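Local atomic coordinates of universal stress protein (Archaeoglobus fulgidus, PDB entry 3LOQ), a protein that binds adenosine monophosphate and belongs to the universal stress protein family, though its precise cellular role is not established. Residues 170-175 with 198-203; 204-209 with 237-242. One frame throughout, in Å; residues are numbered along the deposited sequence.

Contact 1 of 2, residues 170-175 with 198-203; sequences FDRVLV and GGELHI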
ATOM      1  N   PHE A 170      -3.294  12.259   3.001  1.00 42.86           N
ATOM      2  CA  PHE A 170      -4.692  11.957   3.303  1.00 46.79           C
ATOM      3  C   PHE A 170      -5.657  13.123   3.174  1.00 48.91           C
ATOM      4  O   PHE A 170      -6.700  13.107   3.819  1.00 47.04           O
ATOM      5  CB  PHE A 170      -4.819  11.363   4.704  1.00 43.52           C
ATOM      6  CG  PHE A 170      -3.906  10.210   4.945  1.00 43.65           C
ATOM      7  CD1 PHE A 170      -4.063   9.021   4.226  1.00 40.54           C
ATOM      8  CD2 PHE A 170      -2.887  10.301   5.883  1.00 41.55           C
ATOM      9  CE1 PHE A 170      -3.215   7.937   4.452  1.00 40.57           C
ATOM     10  CE2 PHE A 170      -2.038   9.228   6.119  1.00 41.90           C
ATOM     11  CZ  PHE A 170      -2.198   8.039   5.396  1.00 43.01           C
ATOM     12  N   ASP A 171      -5.337  14.127   2.357  1.00 49.71           N
ATOM     13  CA  ASP A 171      -6.254  15.266   2.202  1.00 51.61           C
ATOM     14  C   ASP A 171      -7.523  14.905   1.425  1.00 50.81           C
ATOM     15  O   ASP A 171      -8.613  15.320   1.787  1.00 53.20           O
ATOM     16  CB  ASP A 171      -5.571  16.468   1.538  1.00 47.19           C
ATOM     17  CG  ASP A 171      -4.547  17.135   2.435  1.00 52.25           C
ATOM     18  OD1 ASP A 171      -4.341  16.666   3.578  1.00 55.52           O
ATOM     19  OD2 ASP A 171      -3.938  18.129   1.984  1.00 59.90           O
ATOM     20  N   ARG A 172      -7.371  14.150   0.342  1.00 45.69           N
ATOM     21  CA  ARG A 172      -8.508  13.737  -0.472  1.00 41.78           C
ATOM     22  C   ARG A 172      -8.366  12.242  -0.731  1.00 42.50           C
ATOM     23  O   ARG A 172      -7.605  11.805  -1.592  1.00 40.67           O
ATOM     24  CB  ARG A 172      -8.564  14.525  -1.796  1.00 45.10           C
ATOM     25  CG  ARG A 172      -9.135  15.964  -1.708  1.00 44.37           C
ATOM     26  CD  ARG A 172      -8.494  16.905  -2.769  1.00 52.36           C
ATOM     27  NE  ARG A 172      -7.409  17.694  -2.177  1.00 58.94           N
ATOM     28  CZ  ARG A 172      -6.192  17.846  -2.693  1.00 65.18           C
ATOM     29  NH1 ARG A 172      -5.867  17.281  -3.848  1.00 70.21           N
ATOM     30  NH2 ARG A 172      -5.288  18.571  -2.048  1.00 69.30           N
ATOM     31  N   VAL A 173      -9.067  11.450   0.057  1.00 41.94           N
ATOM     32  CA  VAL A 173      -8.963  10.012  -0.066  1.00 39.41           C
ATOM     33  C   VAL A 173     -10.076   9.480  -0.946  1.00 38.52           C
ATOM     34  O   VAL A 173     -11.246   9.750  -0.695  1.00 45.55           O
ATOM     35  CB  VAL A 173      -9.024   9.353   1.302  1.00 41.46           C
ATOM     36  CG1 VAL A 173      -8.944   7.822   1.164  1.00 39.98           C
ATOM     37  CG2 VAL A 173      -7.897   9.903   2.173  1.00 35.84           C
ATOM     38  N   LEU A 174      -9.688   8.755  -1.992  1.00 34.40           N
ATOM     39  CA  LEU A 174     -10.621   8.094  -2.900  1.00 41.11           C
ATOM     40  C   LEU A 174     -10.682   6.585  -2.618  1.00 38.21           C
ATOM     41  O   LEU A 174      -9.667   5.877  -2.680  1.00 31.35           O
ATOM     42  CB  LEU A 174     -10.198   8.318  -4.355  1.00 38.98           C
ATOM     43  CG  LEU A 174     -11.013   7.578  -5.423  1.00 40.57           C
ATOM     44  CD1 LEU A 174     -12.519   7.895  -5.375  1.00 36.30           C
ATOM     45  CD2 LEU A 174     -10.451   7.865  -6.797  1.00 39.97           C
ATOM     46  N   VAL A 175     -11.876   6.093  -2.321  1.00 29.88           N
ATOM     47  CA  VAL A 175     -12.051   4.680  -2.027  1.00 36.80           C
ATOM     48  C   VAL A 175     -12.781   3.983  -3.163  1.00 38.04           C
ATOM     49  O   VAL A 175     -13.915   4.314  -3.485  1.00 43.32           O
ATOM     50  CB  VAL A 175     -12.813   4.463  -0.707  1.00 41.27           C
ATOM     51  CG1 VAL A 175     -12.882   2.979  -0.373  1.00 34.24           C
ATOM     52  CG2 VAL A 175     -12.138   5.238   0.423  1.00 37.78           C
ATOM     53  N   GLY A 198      -8.822  15.764   8.807  1.00 57.93           N
ATOM     54  CA  GLY A 198      -9.797  16.763   8.406  1.00 57.22           C
ATOM     55  C   GLY A 198     -10.007  16.880   6.905  1.00 64.06           C
ATOM     56  O   GLY A 198     -10.500  17.902   6.419  1.00 67.61           O
ATOM     57  N   GLY A 199      -9.657  15.833   6.162  1.00 60.52           N
ATOM     58  CA  GLY A 199      -9.765  15.892   4.717  1.00 61.05           C
ATOM     59  C   GLY A 199     -11.159  15.675   4.146  1.00 60.84           C
ATOM     60  O   GLY A 199     -12.172  16.023   4.769  1.00 63.24           O
ATOM     61  N   GLU A 200     -11.193  15.107   2.940  1.00 53.13           N
ATOM     62  CA  GLU A 200     -12.420  14.782   2.228  1.00 53.64           C
ATOM     63  C   GLU A 200     -12.380  13.313   1.856  1.00 53.00           C
ATOM     64  O   GLU A 200     -11.358  12.815   1.387  1.00 54.88           O
ATOM     65  CB  GLU A 200     -12.517  15.559   0.920  1.00 56.54           C
ATOM     66  CG  GLU A 200     -12.835  17.021   1.036  1.00 73.08           C
ATOM     67  CD  GLU A 200     -12.756  17.719  -0.315  1.00 82.96           C
ATOM     68  OE1 GLU A 200     -12.686  18.971  -0.344  1.00 90.71           O
ATOM     69  OE2 GLU A 200     -12.757  17.008  -1.345  1.00 79.39           O
ATOM     70  N   LEU A 201     -13.508  12.636   2.019  1.00 44.02           N
ATOM     71  CA  LEU A 201     -13.629  11.242   1.631  1.00 39.53           C
ATOM     72  C   LEU A 201     -14.388  11.160   0.331  1.00 40.91           C
ATOM     73  O   LEU A 201     -15.431  11.786   0.166  1.00 44.85           O
ATOM     74  CB  LEU A 201     -14.368  10.456   2.709  1.00 36.20           C
ATOM     75  CG  LEU A 201     -14.699   9.005   2.434  1.00 40.35           C
ATOM     76  CD1 LEU A 201     -13.436   8.199   2.203  1.00 36.92           C
ATOM     77  CD2 LEU A 201     -15.466   8.489   3.640  1.00 43.91           C
ATOM     78  N   HIS A 202     -13.840  10.397  -0.605  1.00 40.15           N
ATOM     79  CA  HIS A 202     -14.478  10.192  -1.889  1.00 37.77           C
ATOM     80  C   HIS A 202     -14.625   8.705  -2.093  1.00 37.09           C
ATOM     81  O   HIS A 202     -13.709   7.955  -1.809  1.00 39.34           O
ATOM     82  CB  HIS A 202     -13.636  10.805  -3.012  1.00 37.74           C
ATOM     83  CG  HIS A 202     -13.847  12.276  -3.189  1.00 47.49           C
ATOM     84  ND1 HIS A 202     -13.085  13.225  -2.536  1.00 48.10           N
ATOM     85  CD2 HIS A 202     -14.746  12.964  -3.936  1.00 43.31           C
ATOM     86  CE1 HIS A 202     -13.491  14.431  -2.886  1.00 45.84           C
ATOM     87  NE2 HIS A 202     -14.501  14.303  -3.732  1.00 47.46           N
ATOM     88  N   ILE A 203     -15.787   8.285  -2.569  1.00 40.57           N
ATOM     89  CA  ILE A 203     -16.082   6.877  -2.763  1.00 41.92           C
ATOM     90  C   ILE A 203     -16.537   6.675  -4.198  1.00 44.76           C
ATOM     91  O   ILE A 203     -17.475   7.332  -4.641  1.00 44.55           O
ATOM     92  CB  ILE A 203     -17.200   6.421  -1.816  1.00 40.54           C
ATOM     93  CG1 ILE A 203     -16.811   6.721  -0.367  1.00 40.30           C
ATOM     94  CG2 ILE A 203     -17.492   4.932  -1.996  1.00 35.81           C
ATOM     95  CD1 ILE A 203     -17.851   6.347   0.627  1.00 39.68           C
TER
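Two neighbouring parallel strands, 172-175 and 200-203, pair here through their backbones inside the sheet of the C-terminal half, their short axes 4.5 Å apart and 20° from parallel. Four hydrogen bonds alternate between them. E200 N gives to D171 O (2.8 Å), V173 N to E200 O, H202 N to V173 O (2.7 Å) and V175 N to H202 O.

On one face R172 and E200 run side by side, but only CG of the arginine meets OE2 of the glutamate, at 3.8 Å; the guanidinium is drawn off to N251 O by NH1. Further along, CD1 of L174 meets CB of H202 at 3.9 Å, the two side chains crossing at about a right angle. The imidazole ring itself meets those of H231 and H233, while its ND1 is buried with no partner in the model. V173, V175, L201 and I203 line the other face. There CG2 of V175, anti to its carbonyl carbon, touches CD1 of L201 at 3.7 Å, and both side chains rest on A190 of helix 181-197. That helix links the strands as a beta-alpha-beta crossover, the building unit of the Rossmann-like universal stress protein fold.

Contact 2 of 2, residues 204-209 with 237-242; sequences IHVSED and GTPHKA
V206 turns both methyl groups onto the loop residue G237 and the first turn of helix 239-249. With CG1 anti to the backbone N (chi1 -175°), that methyl approaches G237 O to 3.3 Å and reaches CG of P239 at 4.2 Å. CG2 comes to 3.9 Å from CB of A242. Both branches rest on CA of P239, so the valine lies against the first helical residue with its whole fork. Cutting this side chain back to an alanine would probably open a gap beside P239 and leave the methyl of A242 without its valine neighbour.

I204, two residues earlier on the same side of the strand, has an extended chain that carries CD1 to the helix, 3.5 Å from A242 O and 4.2 Å from A242 CB. E235 of the adjoining strand borders both I204 and A242.

E208 brings the one polar link across the contact. Its chain bends at chi2 (59°), folding the carboxylate back so that OE1 accepts from G237 N at 2.8 Å, on the syn side but well out of the carboxylate plane. The bond is bent (137°), and with E208 poorly ordered it carries little weight; S236 OG adds a weak bond to the same oxygen. T238 is at the N-cap position, but its side chain makes no capping bond. The C-terminal end of strand 200-206 thus packs on the start of helix 239-249, which follows the neighbouring parallel strand 230-235, an arrangement characteristic of the C-terminal edge of a parallel alpha/beta sheet.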
ATOM      1  N   ILE A 204     -15.853   5.808  -4.939  1.00 40.28           N
ATOM      2  CA  ILE A 204     -16.314   5.443  -6.274  1.00 40.27           C
ATOM      3  C   ILE A 204     -16.737   3.976  -6.350  1.00 39.66           C
ATOM      4  O   ILE A 204     -16.035   3.088  -5.870  1.00 37.36           O
ATOM      5  CB  ILE A 204     -15.258   5.741  -7.362  1.00 46.03           C
ATOM      6  CG1 ILE A 204     -15.778   5.321  -8.743  1.00 49.15           C
ATOM      7  CG2 ILE A 204     -13.925   5.046  -7.043  1.00 37.74           C
ATOM      8  CD1 ILE A 204     -14.861   5.726  -9.903  1.00 49.23           C
ATOM      9  N   HIS A 205     -17.892   3.716  -6.946  1.00 39.14           N
ATOM     10  CA  HIS A 205     -18.262   2.334  -7.241  1.00 45.57           C
ATOM     11  C   HIS A 205     -18.492   2.194  -8.736  1.00 50.81           C
ATOM     12  O   HIS A 205     -19.241   2.967  -9.332  1.00 48.09           O
ATOM     13  CB  HIS A 205     -19.512   1.916  -6.473  1.00 46.49           C
ATOM     14  CG  HIS A 205     -20.088   0.605  -6.915  1.00 48.18           C
ATOM     15  ND1 HIS A 205     -19.378  -0.577  -6.855  1.00 52.36           N
ATOM     16  CD2 HIS A 205     -21.311   0.285  -7.393  1.00 48.10           C
ATOM     17  CE1 HIS A 205     -20.141  -1.569  -7.288  1.00 50.79           C
ATOM     18  NE2 HIS A 205     -21.321  -1.070  -7.619  1.00 52.76           N
ATOM     19  N   VAL A 206     -17.837   1.218  -9.345  1.00 48.39           N
ATOM     20  CA  VAL A 206     -17.981   1.007 -10.774  1.00 50.62           C
ATOM     21  C   VAL A 206     -18.949  -0.131 -11.011  1.00 54.85           C
ATOM     22  O   VAL A 206     -18.812  -1.187 -10.399  1.00 55.04           O
ATOM     23  CB  VAL A 206     -16.646   0.575 -11.406  1.00 45.79           C
ATOM     24  CG1 VAL A 206     -16.784   0.480 -12.908  1.00 46.83           C
ATOM     25  CG2 VAL A 206     -15.518   1.519 -11.012  1.00 42.04           C
ATOM     26  N   SER A 207     -19.920   0.072 -11.892  1.00 63.43           N
ATOM     27  CA  SER A 207     -20.658  -1.055 -12.466  1.00 77.38           C
ATOM     28  C   SER A 207     -21.670  -0.595 -13.488  1.00 93.66           C
ATOM     29  O   SER A 207     -22.357   0.410 -13.280  1.00 93.79           O
ATOM     30  CB  SER A 207     -21.358  -1.896 -11.397  1.00 79.69           C
ATOM     31  OG  SER A 207     -21.605  -3.210 -11.881  1.00 77.65           O
ATOM     32  N   GLU A 208     -21.745  -1.341 -14.591  1.00108.85           N
ATOM     33  CA  GLU A 208     -22.767  -1.154 -15.621  1.00117.85           C
ATOM     34  C   GLU A 208     -24.145  -1.253 -14.985  1.00123.97           C
ATOM     35  O   GLU A 208     -24.956  -0.330 -15.082  1.00125.92           O
ATOM     36  CB  GLU A 208     -22.620  -2.211 -16.721  1.00120.60           C
ATOM     37  CG  GLU A 208     -21.563  -1.889 -17.772  1.00124.71           C
ATOM     38  CD  GLU A 208     -20.170  -1.716 -17.189  1.00124.88           C
ATOM     39  OE1 GLU A 208     -19.450  -0.804 -17.643  1.00125.55           O
ATOM     40  OE2 GLU A 208     -19.791  -2.485 -16.280  1.00123.70           O
ATOM     41  N   ASP A 209     -24.406  -2.387 -14.341  1.00126.68           N
ATOM     42  CA  ASP A 209     -25.555  -2.508 -13.448  1.00127.03           C
ATOM     43  C   ASP A 209     -25.429  -3.659 -12.440  1.00126.01           C
ATOM     44  O   ASP A 209     -24.321  -4.072 -12.079  1.00124.07           O
ATOM     45  CB  ASP A 209     -26.887  -2.548 -14.213  1.00126.18           C
ATOM     46  CG  ASP A 209     -27.795  -1.370 -13.863  1.00123.63           C
ATOM     47  OD1 ASP A 209     -29.019  -1.460 -14.108  1.00123.29           O
ATOM     48  OD2 ASP A 209     -27.283  -0.357 -13.333  1.00120.04           O
ATOM     49  N   GLY A 237     -17.980   1.380 -16.778  1.00 56.21           N
ATOM     50  CA  GLY A 237     -16.817   1.103 -17.599  1.00 50.45           C
ATOM     51  C   GLY A 237     -15.828   0.168 -16.953  1.00 46.05           C
ATOM     52  O   GLY A 237     -16.133  -0.487 -15.964  1.00 50.42           O
ATOM     53  N   THR A 238     -14.640   0.096 -17.536  1.00 46.25           N
ATOM     54  CA  THR A 238     -13.560  -0.691 -16.966  1.00 49.33           C
ATOM     55  C   THR A 238     -13.170  -0.095 -15.622  1.00 50.67           C
ATOM     56  O   THR A 238     -12.877   1.096 -15.523  1.00 52.10           O
ATOM     57  CB  THR A 238     -12.335  -0.720 -17.896  1.00 53.32           C
ATOM     58  OG1 THR A 238     -12.736  -1.197 -19.185  1.00 57.88           O
ATOM     59  CG2 THR A 238     -11.269  -1.636 -17.346  1.00 49.77           C
ATOM     60  N   PRO A 239     -13.192  -0.926 -14.578  1.00 50.20           N
ATOM     61  CA  PRO A 239     -12.907  -0.448 -13.227  1.00 46.40           C
ATOM     62  C   PRO A 239     -11.620   0.359 -13.090  1.00 45.50           C
ATOM     63  O   PRO A 239     -11.666   1.474 -12.566  1.00 41.46           O
ATOM     64  CB  PRO A 239     -12.849  -1.738 -12.417  1.00 44.43           C
ATOM     65  CG  PRO A 239     -13.886  -2.616 -13.103  1.00 49.40           C
ATOM     66  CD  PRO A 239     -13.693  -2.316 -14.579  1.00 50.77           C
ATOM     67  N   HIS A 240     -10.492  -0.162 -13.548  1.00 45.48           N
ATOM     68  CA  HIS A 240      -9.258   0.575 -13.333  1.00 46.26           C
ATOM     69  C   HIS A 240      -9.276   1.914 -14.054  1.00 49.02           C
ATOM     70  O   HIS A 240      -8.632   2.862 -13.621  1.00 52.79           O
ATOM     71  CB  HIS A 240      -8.021  -0.252 -13.702  1.00 49.05           C
ATOM     72  CG  HIS A 240      -7.802  -0.415 -15.172  1.00 55.41           C
ATOM     73  ND1 HIS A 240      -8.160  -1.557 -15.854  1.00 56.92           N
ATOM     74  CD2 HIS A 240      -7.232   0.409 -16.085  1.00 57.72           C
ATOM     75  CE1 HIS A 240      -7.836  -1.423 -17.130  1.00 52.19           C
ATOM     76  NE2 HIS A 240      -7.271  -0.240 -17.296  1.00 48.07           N
ATOM     77  N   LYS A 241     -10.026   1.990 -15.149  1.00 49.34           N
ATOM     78  CA  LYS A 241     -10.106   3.216 -15.928  1.00 50.83           C
ATOM     79  C   LYS A 241     -10.941   4.252 -15.208  1.00 49.66           C
ATOM     80  O   LYS A 241     -10.545   5.420 -15.102  1.00 56.20           O
ATOM     81  CB  LYS A 241     -10.702   2.947 -17.312  1.00 55.20           C
ATOM     82  CG  LYS A 241      -9.695   2.393 -18.313  1.00 66.28           C
ATOM     83  CD  LYS A 241     -10.364   2.076 -19.643  1.00 74.04           C
ATOM     84  CE  LYS A 241      -9.369   1.537 -20.654  1.00 78.25           C
ATOM     85  NZ  LYS A 241     -10.040   1.181 -21.931  1.00 81.50           N
ATOM     86  N   ALA A 242     -12.104   3.824 -14.720  1.00 37.41           N
ATOM     87  CA  ALA A 242     -12.997   4.735 -14.015  1.00 42.54           C
ATOM     88  C   ALA A 242     -12.364   5.251 -12.723  1.00 43.76           C
ATOM     89  O   ALA A 242     -12.494   6.421 -12.378  1.00 48.35           O
ATOM     90  CB  ALA A 242     -14.336   4.066 -13.738  1.00 41.25           C
TER

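Strand 200-206 is common to both contacts: contact 1 uses its beginning, contact 2 its end, with centres about 19 Å apart. At the junction V175 O probably accepts a hydrogen bond from I204 N at 2.8 Å, continuing the strand pairing, while L174 CD1 packs on I204 CG2 at 3.6 Å. The strand keeps its backbone pairing into contact 2, where the side chains of I204 and V206 also pack on helix 239-249. Along the chain the second contact opens after the first has closed. Neither lies at the nucleotide site: AMP is bound by residues between 28 and 146, in the N-terminal half, whereas both contacts belong to the C-terminal half.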